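Local atomic coordinates of cerato-platanin-like protein (Moniliophthora perniciosa, PDB entry 3SUL), a protein that belongs to the secreted cerato-platanin family of fungal double-psi beta-barrel proteins and is of unknown function. Residues A[23-28]-A[53-58]. Residues are numbered along the deposited sequence; the frame is centred on the assembly and turned at random.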
loop_
_atom_site.group_PDB
_atom_site.type_symbol
_atom_site.label_atom_id
_atom_site.label_comp_id
_atom_site.label_asym_id
_atom_site.label_seq_id
_atom_site.Cartn_x
_atom_site.Cartn_y
_atom_site.Cartn_z
ATOM N N ALA A 23 8.637 6.265 5.217
ATOM C CA ALA A 23 8.205 7.337 6.075
ATOM C C ALA A 23 7.628 6.728 7.275
ATOM O O ALA A 23 7.763 7.280 8.346
ATOM C CB ALA A 23 7.099 8.202 5.402
ATOM N N CYS A 24 7.017 5.530 7.130
ATOM C CA CYS A 24 6.328 4.992 8.263
ATOM C C CYS A 24 7.205 4.025 9.039
ATOM O O CYS A 24 6.887 2.881 9.214
ATOM C CB CYS A 24 5.063 4.299 7.841
ATOM S SG CYS A 24 3.945 5.467 7.018
ATOM N N SER A 25 8.266 4.574 9.579
ATOM C CA SER A 25 9.331 3.786 10.190
ATOM C C SER A 25 9.060 3.736 11.658
ATOM O O SER A 25 8.206 2.958 12.155
ATOM C CB SER A 25 10.646 4.445 9.825
ATOM O OG SER A 25 10.630 5.851 10.219
ATOM N N ASP A 26 9.759 4.553 12.433
ATOM C CA ASP A 26 9.528 4.619 13.856
ATOM C C ASP A 26 8.603 5.798 14.205
ATOM O O ASP A 26 7.847 6.248 13.327
ATOM C CB ASP A 26 10.848 4.640 14.639
ATOM C CG ASP A 26 11.733 5.780 14.235
ATOM O OD1 ASP A 26 11.327 6.514 13.329
ATOM O OD2 ASP A 26 12.818 5.872 14.805
ATOM N N GLY A 27 8.599 6.173 15.468
ATOM C CA GLY A 27 7.583 7.153 15.943
ATOM C C GLY A 27 6.287 6.407 16.189
ATOM O O GLY A 27 6.083 5.246 15.691
ATOM N N PRO A 28 5.345 7.071 16.846
ATOM C CA PRO A 28 4.099 6.342 17.220
ATOM C C PRO A 28 3.267 5.785 16.062
ATOM O O PRO A 28 2.647 4.709 16.188
ATOM C CB PRO A 28 3.329 7.399 18.034
ATOM C CG PRO A 28 4.388 8.214 18.673
ATOM C CD PRO A 28 5.515 8.346 17.574
ATOM N N THR A 53 2.449 11.916 3.829
ATOM C CA THR A 53 3.229 13.081 3.332
ATOM C C THR A 53 4.610 13.109 3.875
ATOM O O THR A 53 5.493 13.700 3.261
ATOM C CB THR A 53 2.511 14.514 3.571
ATOM O OG1 THR A 53 2.314 14.816 4.953
ATOM C CG2 THR A 53 1.168 14.546 2.872
ATOM N N GLY A 54 4.808 12.483 5.037
ATOM C CA GLY A 54 6.144 12.347 5.572
ATOM C C GLY A 54 6.191 11.450 6.801
ATOM O O GLY A 54 5.186 10.811 7.199
ATOM N N TRP A 55 7.376 11.402 7.374
ATOM C CA TRP A 55 7.662 10.621 8.542
ATOM C C TRP A 55 6.624 10.757 9.635
ATOM O O TRP A 55 6.181 11.874 9.974
ATOM C CB TRP A 55 9.072 10.945 9.065
ATOM C CG TRP A 55 9.400 10.121 10.230
ATOM C CD1 TRP A 55 9.851 8.822 10.212
ATOM C CD2 TRP A 55 9.193 10.478 11.587
ATOM N NE1 TRP A 55 9.995 8.402 11.485
ATOM C CE2 TRP A 55 9.582 9.388 12.356
ATOM C CE3 TRP A 55 8.753 11.662 12.239
ATOM C CZ2 TRP A 55 9.510 9.402 13.734
ATOM C CZ3 TRP A 55 8.672 11.689 13.631
ATOM C CH2 TRP A 55 9.054 10.545 14.372
ATOM N N ASN A 56 6.192 9.609 10.185
ATOM C CA ASN A 56 5.274 9.580 11.316
ATOM C C ASN A 56 3.864 10.150 11.044
ATOM O O ASN A 56 3.159 10.510 11.999
ATOM C CB ASN A 56 5.908 10.012 12.660
ATOM C CG ASN A 56 5.120 9.594 13.818
ATOM O OD1 ASN A 56 4.744 8.392 13.965
ATOM N ND2 ASN A 56 4.861 10.530 14.695
ATOM N N SER A 57 3.514 10.152 9.767
ATOM C CA SER A 57 2.175 10.520 9.225
ATOM C C SER A 57 1.126 9.832 10.043
ATOM O O SER A 57 1.229 8.631 10.374
ATOM C CB SER A 57 2.084 10.225 7.747
ATOM O OG SER A 57 0.757 10.469 7.290
ATOM N N GLU A 58 0.137 10.608 10.476
ATOM C CA GLU A 58 -0.976 10.033 11.157
ATOM C C GLU A 58 -1.708 8.989 10.279
ATOM O O GLU A 58 -2.439 8.133 10.801
ATOM C CB GLU A 58 -1.887 11.162 11.625
ATOM C CG GLU A 58 -2.671 10.815 12.918
ATOM C CD GLU A 58 -1.910 10.862 14.256
ATOM O OE1 GLU A 58 -0.760 11.382 14.366
ATOM O OE2 GLU A 58 -2.498 10.290 15.226
HETATM O O HOH W 1 6.851 7.008 11.031
#
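A trans first torsion (chi1 -178°) sends the indole of Trp55 across the loop 23-28, while Asp26, whose first torsion tucks the carboxylate back against its own main chain, meets the pyrrole edge. Trp55 NE1 donates to Asp26 OD1 at 3.0 Å, nearly along the C-O axis and in the indole plane, though bent (142° at the hydrogen); carboxylate and ring stand almost perpendicular, 80° apart. Ser25 OG gives the same OD1 a second bond from above the carboxylate plane, so two donors hold that oxygen. One water lies above one indole face, toward its rim, as does Asn56 CB; it donates to Ala23 O and Asp26 O (2.6 Å from the latter) and weakly accepts from Asn56 N, which also makes a weak direct bond to Ala23 O. Asn56 sits inside the type II turn 54-57; its OD1 rests against the Gly27-Pro28 peptide, 3.4 Å from Gly27 C, and takes the backbone N-H of Asn29. At the surface of the double-psi barrel, the contact joins the long loop between strands 4-8 and 45-49 to the loop leading into strand 63-68, two loops also tied by the Cys24-Cys60 disulfide, with Cys24 backbone-bonded to Val80 ending strand 73-80.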